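Local coordinates for protein alpha-glucosidase (PDB 5XFM) that hydrolyses beta-L-arabinopyranosides and alpha-galactosides as a bifunctional, calcium-containing glycoside hydrolase of family 97, at residues 85-93 with 552-560; 514-523 with 572-583. The protein carries 1 engineered substitution. One frame throughout, in Å; residues are numbered along the deposited sequence.

Contact 1 (85-93 with 552-560); sequences TRIKVSNVH and TTWDETRFV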
# COMPACT_ATOMS: atom_id res chain seq x y z
N THR A 85 4.00 -14.37 -2.24
CA THR A 85 4.28 -13.66 -3.48
C THR A 85 3.64 -12.28 -3.43
O THR A 85 2.82 -12.01 -2.55
CB THR A 85 3.75 -14.41 -4.71
OG1 THR A 85 2.32 -14.50 -4.63
CG2 THR A 85 4.35 -15.80 -4.78
N ARG A 86 4.01 -11.43 -4.39
CA ARG A 86 3.39 -10.11 -4.58
C ARG A 86 3.70 -9.09 -3.48
O ARG A 86 2.96 -8.11 -3.32
CB ARG A 86 1.87 -10.25 -4.72
CG ARG A 86 1.42 -11.07 -5.92
CD ARG A 86 0.01 -11.60 -5.69
NE ARG A 86 0.00 -12.74 -4.77
CZ ARG A 86 -0.98 -13.01 -3.92
NH1 ARG A 86 -2.06 -12.24 -3.86
NH2 ARG A 86 -0.89 -14.06 -3.12
N ILE A 87 4.74 -9.32 -2.69
CA ILE A 87 5.18 -8.34 -1.70
C ILE A 87 6.69 -8.13 -1.83
O ILE A 87 7.32 -8.66 -2.74
CB ILE A 87 4.83 -8.76 -0.25
CG1 ILE A 87 5.60 -10.01 0.17
CG2 ILE A 87 3.34 -8.97 -0.08
CD1 ILE A 87 5.60 -10.25 1.67
N LYS A 88 7.27 -7.35 -0.91
CA LYS A 88 8.68 -6.93 -0.99
C LYS A 88 9.70 -8.06 -0.77
O LYS A 88 10.89 -7.88 -1.07
CB LYS A 88 8.94 -5.82 0.03
CG LYS A 88 8.85 -6.28 1.47
CD LYS A 88 9.02 -5.13 2.46
CE LYS A 88 7.74 -4.31 2.61
NZ LYS A 88 7.81 -3.36 3.76
N VAL A 89 9.26 -9.19 -0.24
CA VAL A 89 10.16 -10.31 0.03
C VAL A 89 9.38 -11.61 -0.19
O VAL A 89 8.17 -11.63 0.00
CB VAL A 89 10.73 -10.24 1.46
CG1 VAL A 89 9.61 -10.34 2.50
CG2 VAL A 89 11.78 -11.32 1.70
N SER A 90 10.06 -12.69 -0.59
CA SER A 90 9.34 -13.92 -0.94
C SER A 90 9.32 -14.99 0.17
O SER A 90 8.50 -15.91 0.13
CB SER A 90 9.93 -14.52 -2.23
OG SER A 90 11.24 -15.01 -2.04
N ASN A 91 10.20 -14.86 1.15
CA ASN A 91 10.25 -15.82 2.26
C ASN A 91 10.43 -15.13 3.60
O ASN A 91 11.34 -14.32 3.77
CB ASN A 91 11.37 -16.84 2.04
CG ASN A 91 11.02 -17.88 1.00
OD1 ASN A 91 10.40 -18.90 1.30
ND2 ASN A 91 11.41 -17.62 -0.24
N VAL A 92 9.54 -15.43 4.54
CA VAL A 92 9.63 -14.80 5.85
C VAL A 92 9.79 -15.81 6.99
O VAL A 92 9.04 -16.79 7.10
CB VAL A 92 8.39 -13.93 6.13
CG1 VAL A 92 8.44 -13.34 7.54
CG2 VAL A 92 8.27 -12.82 5.08
N HIS A 93 10.81 -15.56 7.81
CA HIS A 93 10.99 -16.26 9.08
C HIS A 93 10.44 -15.38 10.20
O HIS A 93 11.12 -14.48 10.69
CB HIS A 93 12.46 -16.59 9.33
CG HIS A 93 12.69 -17.37 10.59
ND1 HIS A 93 13.92 -17.42 11.22
CD2 HIS A 93 11.86 -18.15 11.33
CE1 HIS A 93 13.83 -18.18 12.30
NE2 HIS A 93 12.59 -18.64 12.38
N THR A 552 8.83 -7.34 -11.88
CA THR A 552 7.77 -6.73 -11.08
C THR A 552 7.58 -7.48 -9.76
O THR A 552 6.78 -7.08 -8.92
CB THR A 552 6.42 -6.67 -11.84
OG1 THR A 552 5.87 -7.99 -11.98
CG2 THR A 552 6.58 -6.04 -13.21
N THR A 553 8.31 -8.58 -9.58
CA THR A 553 8.22 -9.40 -8.37
C THR A 553 9.59 -9.57 -7.74
O THR A 553 10.61 -9.51 -8.42
CB THR A 553 7.63 -10.79 -8.67
OG1 THR A 553 8.46 -11.46 -9.62
CG2 THR A 553 6.22 -10.66 -9.24
N TRP A 554 9.63 -9.81 -6.43
CA TRP A 554 10.90 -9.79 -5.73
C TRP A 554 11.06 -10.90 -4.70
O TRP A 554 10.09 -11.39 -4.14
CB TRP A 554 11.08 -8.43 -5.04
CG TRP A 554 10.79 -7.28 -5.95
CD1 TRP A 554 9.66 -6.51 -5.96
CD2 TRP A 554 11.63 -6.76 -6.98
NE1 TRP A 554 9.75 -5.55 -6.93
CE2 TRP A 554 10.95 -5.67 -7.57
CE3 TRP A 554 12.90 -7.10 -7.46
CZ2 TRP A 554 11.49 -4.93 -8.62
CZ3 TRP A 554 13.44 -6.36 -8.50
CH2 TRP A 554 12.74 -5.28 -9.07
N ASP A 555 12.31 -11.31 -4.48
CA ASP A 555 12.61 -12.30 -3.46
C ASP A 555 13.06 -11.65 -2.15
O ASP A 555 12.95 -12.26 -1.09
CB ASP A 555 13.69 -13.26 -3.96
CG ASP A 555 13.14 -14.25 -4.97
OD1 ASP A 555 12.14 -14.92 -4.65
OD2 ASP A 555 13.72 -14.36 -6.08
N GLU A 556 13.55 -10.42 -2.23
CA GLU A 556 14.13 -9.75 -1.08
C GLU A 556 14.30 -8.24 -1.32
O GLU A 556 14.52 -7.80 -2.45
CB GLU A 556 15.49 -10.37 -0.73
CG GLU A 556 16.10 -9.89 0.58
CD GLU A 556 17.52 -10.40 0.77
OE1 GLU A 556 17.94 -11.30 0.01
OE2 GLU A 556 18.21 -9.88 1.68
N THR A 557 14.16 -7.46 -0.25
CA THR A 557 14.31 -6.01 -0.34
C THR A 557 15.19 -5.52 0.80
O THR A 557 14.94 -5.84 1.96
CB THR A 557 12.95 -5.30 -0.29
OG1 THR A 557 12.18 -5.63 -1.45
CG2 THR A 557 13.13 -3.78 -0.23
N ARG A 558 16.21 -4.73 0.47
CA ARG A 558 17.09 -4.21 1.50
C ARG A 558 17.17 -2.69 1.41
O ARG A 558 17.45 -2.12 0.34
CB ARG A 558 18.48 -4.85 1.40
CG ARG A 558 18.44 -6.37 1.63
CD ARG A 558 19.49 -6.86 2.63
NE ARG A 558 20.84 -6.93 2.08
CZ ARG A 558 21.39 -8.04 1.60
NH1 ARG A 558 20.71 -9.18 1.57
NH2 ARG A 558 22.63 -8.02 1.13
N PHE A 559 16.91 -2.03 2.53
CA PHE A 559 17.05 -0.58 2.63
C PHE A 559 18.52 -0.23 2.76
O PHE A 559 19.22 -0.74 3.64
CB PHE A 559 16.24 -0.03 3.81
CG PHE A 559 16.42 1.44 4.05
CD1 PHE A 559 15.91 2.37 3.14
CD2 PHE A 559 17.06 1.91 5.19
CE1 PHE A 559 16.07 3.73 3.36
CE2 PHE A 559 17.22 3.27 5.41
CZ PHE A 559 16.72 4.19 4.49
N VAL A 560 18.99 0.64 1.87
CA VAL A 560 20.40 1.02 1.84
C VAL A 560 20.61 2.38 2.48
O VAL A 560 21.45 2.53 3.37
CB VAL A 560 20.92 1.06 0.39
CG1 VAL A 560 22.41 1.35 0.37
CG2 VAL A 560 20.61 -0.26 -0.32
O HOH W 1 6.87 -9.44 -5.31
O HOH W 2 13.15 -14.33 0.64
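S90 and D555 meet twice, once through their side chains and once through backbone. The OG of S90 gives its proton to OD1 of D555 at 2.8 Å, arriving on the anti lone pair, the one turned away from OD2. Two torsions bring the groups together: S90 carries OG between its own N and carbonyl carbon (chi1 68°), and D555, whose CB leaves away from the 85-93 segment, swings its carboxylate back beside its backbone N (chi1 -74°). The second bond, S90 N to D555 O, is 3.0 Å long and nearly straight at the hydrogen, yet the donor stands well above the carbonyl plane. That same D555 O also takes a proton from a water held weakly by N91 N, and CG2 of V89 packs against it at 3.2 Å.

Two residues beyond D555, T557 turns its hydroxyl to the backbone of K88. OG1 donates to K88 O at 2.6 Å, in the carbonyl plane and on a lone pair, while CB of K88 rests 3.6 Å from the same OG1. The chain of K88 runs away from 552-560, and its NZ bonds to the backbone oxygens of T275, V273 and T483. A further water bridges I87 O and W554 N.

D555 and E556 form a classic beta bulge opposite R573, and the other carboxylate oxygen of D555 takes the backbone N-H of G575. With OD1 and OD2 given different partners, the carboxylate is fixed in rotation, and here segment 85-93 is held to 552-560 mainly by directed polar bonds and bridging waters.

Contact 2 (514-523 with 572-583); sequences FQLATTVLLQ and RRQGDTWYLAAV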
# COMPACT_ATOMS: atom_id res chain seq x y z
N PHE A 514 15.85 8.59 -13.43
CA PHE A 514 14.90 8.69 -12.32
C PHE A 514 13.71 7.75 -12.55
O PHE A 514 13.34 6.96 -11.68
CB PHE A 514 14.40 10.13 -12.15
CG PHE A 514 13.39 10.32 -11.05
CD1 PHE A 514 12.05 9.99 -11.25
CD2 PHE A 514 13.76 10.86 -9.83
CE1 PHE A 514 11.12 10.15 -10.24
CE2 PHE A 514 12.83 11.03 -8.82
CZ PHE A 514 11.51 10.68 -9.02
N GLN A 515 13.11 7.86 -13.73
CA GLN A 515 11.96 7.05 -14.09
C GLN A 515 12.25 5.56 -14.07
O GLN A 515 11.42 4.77 -13.62
CB GLN A 515 11.42 7.45 -15.47
CG GLN A 515 10.91 8.88 -15.52
CD GLN A 515 9.69 9.06 -14.64
OE1 GLN A 515 8.77 8.24 -14.65
NE2 GLN A 515 9.67 10.14 -13.86
N LEU A 516 13.40 5.17 -14.61
CA LEU A 516 13.83 3.78 -14.62
C LEU A 516 13.99 3.26 -13.18
O LEU A 516 13.52 2.17 -12.84
CB LEU A 516 15.13 3.63 -15.43
CG LEU A 516 15.09 4.09 -16.90
CD1 LEU A 516 16.40 3.79 -17.62
CD2 LEU A 516 13.92 3.50 -17.69
N ALA A 517 14.64 4.07 -12.35
CA ALA A 517 14.83 3.77 -10.93
C ALA A 517 13.49 3.57 -10.23
O ALA A 517 13.37 2.77 -9.31
CB ALA A 517 15.61 4.89 -10.26
N THR A 518 12.49 4.32 -10.68
CA THR A 518 11.16 4.26 -10.10
C THR A 518 10.47 2.90 -10.34
O THR A 518 9.59 2.50 -9.58
CB THR A 518 10.30 5.43 -10.67
OG1 THR A 518 10.49 6.59 -9.86
CG2 THR A 518 8.82 5.10 -10.74
N THR A 519 10.90 2.16 -11.36
CA THR A 519 10.35 0.82 -11.59
C THR A 519 10.84 -0.16 -10.52
O THR A 519 10.21 -1.20 -10.28
CB THR A 519 10.71 0.28 -13.00
OG1 THR A 519 12.12 0.04 -13.10
CG2 THR A 519 10.27 1.27 -14.08
N VAL A 520 11.95 0.17 -9.88
CA VAL A 520 12.47 -0.65 -8.81
C VAL A 520 12.00 -0.13 -7.45
O VAL A 520 11.71 -0.91 -6.53
CB VAL A 520 14.01 -0.70 -8.86
CG1 VAL A 520 14.55 -1.51 -7.71
CG2 VAL A 520 14.45 -1.30 -10.18
N LEU A 521 11.92 1.19 -7.32
CA LEU A 521 11.49 1.80 -6.07
C LEU A 521 10.04 1.47 -5.70
O LEU A 521 9.75 1.16 -4.55
CB LEU A 521 11.66 3.32 -6.14
CG LEU A 521 13.11 3.80 -6.21
CD1 LEU A 521 13.17 5.31 -6.36
CD2 LEU A 521 13.89 3.34 -4.99
N LEU A 522 9.14 1.53 -6.68
CA LEU A 522 7.71 1.35 -6.42
C LEU A 522 7.23 -0.05 -6.83
O LEU A 522 7.24 -0.39 -8.01
CB LEU A 522 6.90 2.43 -7.16
CG LEU A 522 7.40 3.88 -7.02
CD1 LEU A 522 6.44 4.87 -7.67
CD2 LEU A 522 7.62 4.25 -5.55
N GLN A 523 6.77 -0.82 -5.85
CA GLN A 523 6.44 -2.24 -6.05
C GLN A 523 4.95 -2.52 -6.28
O GLN A 523 4.08 -2.00 -5.56
CB GLN A 523 6.94 -3.05 -4.84
CG GLN A 523 6.55 -4.52 -4.83
CD GLN A 523 5.22 -4.74 -4.12
OE1 GLN A 523 4.93 -4.11 -3.11
NE2 GLN A 523 4.40 -5.64 -4.67
N ARG A 572 16.68 -4.36 -4.36
CA ARG A 572 15.73 -5.46 -4.46
C ARG A 572 16.32 -6.60 -5.28
O ARG A 572 16.97 -6.36 -6.31
CB ARG A 572 14.41 -4.98 -5.09
CG ARG A 572 13.53 -4.17 -4.16
CD ARG A 572 12.23 -3.73 -4.84
NE ARG A 572 11.15 -3.65 -3.87
CZ ARG A 572 10.55 -2.53 -3.48
NH1 ARG A 572 10.95 -1.36 -3.96
NH2 ARG A 572 9.58 -2.57 -2.59
N ARG A 573 16.10 -7.82 -4.83
CA ARG A 573 16.65 -9.00 -5.48
C ARG A 573 15.57 -9.81 -6.18
O ARG A 573 14.47 -9.98 -5.65
CB ARG A 573 17.37 -9.89 -4.46
CG ARG A 573 17.90 -11.21 -5.03
CD ARG A 573 18.73 -11.98 -4.02
NE ARG A 573 17.96 -12.41 -2.86
CZ ARG A 573 17.24 -13.53 -2.81
NH1 ARG A 573 17.21 -14.34 -3.86
NH2 ARG A 573 16.57 -13.85 -1.71
N GLN A 574 15.86 -10.26 -7.40
CA GLN A 574 15.04 -11.27 -8.05
C GLN A 574 15.93 -12.42 -8.49
O GLN A 574 16.84 -12.24 -9.32
CB GLN A 574 14.29 -10.76 -9.27
CG GLN A 574 13.54 -11.90 -9.95
CD GLN A 574 12.81 -11.48 -11.20
OE1 GLN A 574 13.44 -11.20 -12.22
NE2 GLN A 574 11.48 -11.38 -11.12
N GLY A 575 15.67 -13.61 -7.95
CA GLY A 575 16.54 -14.74 -8.18
C GLY A 575 17.92 -14.43 -7.63
O GLY A 575 18.08 -14.17 -6.44
N ASP A 576 18.90 -14.40 -8.52
CA ASP A 576 20.27 -14.12 -8.11
C ASP A 576 20.68 -12.71 -8.54
O ASP A 576 21.81 -12.29 -8.29
CB ASP A 576 21.21 -15.16 -8.72
CG ASP A 576 21.32 -16.41 -7.87
OD1 ASP A 576 21.23 -16.30 -6.63
OD2 ASP A 576 21.48 -17.50 -8.44
N THR A 577 19.75 -11.98 -9.15
CA THR A 577 20.06 -10.64 -9.67
C THR A 577 19.68 -9.52 -8.71
O THR A 577 18.52 -9.41 -8.29
CB THR A 577 19.34 -10.38 -11.01
OG1 THR A 577 19.44 -11.54 -11.84
CG2 THR A 577 19.96 -9.19 -11.71
N TRP A 578 20.64 -8.66 -8.40
CA TRP A 578 20.38 -7.51 -7.53
C TRP A 578 20.22 -6.22 -8.32
O TRP A 578 20.99 -5.93 -9.25
CB TRP A 578 21.50 -7.34 -6.49
CG TRP A 578 21.31 -8.17 -5.25
CD1 TRP A 578 21.92 -9.36 -4.96
CD2 TRP A 578 20.45 -7.88 -4.14
NE1 TRP A 578 21.50 -9.82 -3.73
CE2 TRP A 578 20.59 -8.94 -3.21
CE3 TRP A 578 19.57 -6.84 -3.84
CZ2 TRP A 578 19.89 -8.97 -2.01
CZ3 TRP A 578 18.88 -6.87 -2.65
CH2 TRP A 578 19.04 -7.93 -1.75
N TYR A 579 19.19 -5.46 -7.93
CA TYR A 579 18.88 -4.15 -8.50
C TYR A 579 18.94 -3.08 -7.41
O TYR A 579 18.12 -3.07 -6.50
CB TYR A 579 17.49 -4.15 -9.13
CG TYR A 579 17.25 -5.15 -10.26
CD1 TYR A 579 17.09 -6.50 -10.00
CD2 TYR A 579 17.14 -4.71 -11.57
CE1 TYR A 579 16.86 -7.41 -11.03
CE2 TYR A 579 16.90 -5.61 -12.61
CZ TYR A 579 16.77 -6.95 -12.33
OH TYR A 579 16.53 -7.83 -13.35
N LEU A 580 19.89 -2.16 -7.51
CA LEU A 580 19.90 -1.01 -6.61
C LEU A 580 19.36 0.22 -7.33
O LEU A 580 19.75 0.53 -8.45
CB LEU A 580 21.31 -0.74 -6.07
CG LEU A 580 21.34 0.40 -5.04
CD1 LEU A 580 22.14 0.00 -3.83
CD2 LEU A 580 21.91 1.67 -5.65
N ALA A 581 18.44 0.92 -6.67
CA ALA A 581 17.84 2.10 -7.25
C ALA A 581 17.87 3.24 -6.25
O ALA A 581 17.62 3.04 -5.05
CB ALA A 581 16.41 1.82 -7.70
N ALA A 582 18.22 4.42 -6.74
CA ALA A 582 18.25 5.60 -5.88
C ALA A 582 17.74 6.82 -6.61
O ALA A 582 18.00 6.98 -7.80
CB ALA A 582 19.66 5.84 -5.35
N VAL A 583 16.99 7.68 -5.91
CA VAL A 583 16.63 8.98 -6.48
C VAL A 583 16.76 10.11 -5.46
O VAL A 583 16.72 9.88 -4.23
CB VAL A 583 15.18 9.01 -7.03
CG1 VAL A 583 14.99 8.01 -8.17
CG2 VAL A 583 14.17 8.79 -5.91
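The guanidinium of R572 lies with CB of Q523 over one face, 3.5 Å above the plane and offset toward the rim, and with the carbonyl oxygens of V520 and L521 at its edge. NH1 serves both oxygens. It reaches V520 O at 2.7 Å, within that carbonyl's plane, and L521 O at 2.9 Å from well above the other's. Both bonds are bent, and both oxygens sit tilted from the guanidinium plane. A bend at chi3 (148°) turns the head of R572 to the end of helix 512-521, and the same arginine makes a cation-pi contact with W554. The Y579 ring has R572 O at its edge, in plane, while CB of Y579 touches CG1 of V520.

Another flat group is the ring of F514, whose CD2 and CE2 border V583; CD2 comes to 3.5 Å from CG1, and the two side chains cross at about a right angle. With CG anti to its backbone N (chi1 178°), the ring swings from the helix toward the strand, and A471 and T474 of helix 470-474 also touch it.

Between these ends the axes of helix segment 514-521 and strand segment 577-583 approach to 7.4 Å, their N-to-C directions 122° apart. Alanines line the close approach, consistent with the short axis distance: CB of A581 sits 3.7 Å from CB of V520 and also packs against A517 O. The two branches of L521 spread along the strand, CD1 against CG2 of V583 at 3.6 Å and CD2 beside A581.

All the touching residues are buried. The apolar seam therefore fits helix to sheet by shape, while R572 supplies the polar link, its positive charge facing carbonyls at the C-terminal end of the helix, where the helix dipole would probably favour it.

Overall arrangement
Contacts 1 and 2 lie about 12 Å apart, centre to centre, on the same side of the chain's centre, and both reach the antiparallel C-terminal sheet. Contact 1 brings the loop leading into strand 91-104, from the N-terminal region, to the start of 556-563, one of the two edge strands of that sheet; contact 2 sets helix 512-521 of the TIM-barrel family region against strands 567-574 and 577-584. Along the chain the segments alternate: 85-93, 514-523, 552-560, 572-583. The two contacts touch directly, since strands 556-563 and 567-574 are neighbours and D555 pairs with R573 through backbone. The C-terminal sheet thus meets both preceding regions within one compact area, joining all three parts of this single-chain enzyme.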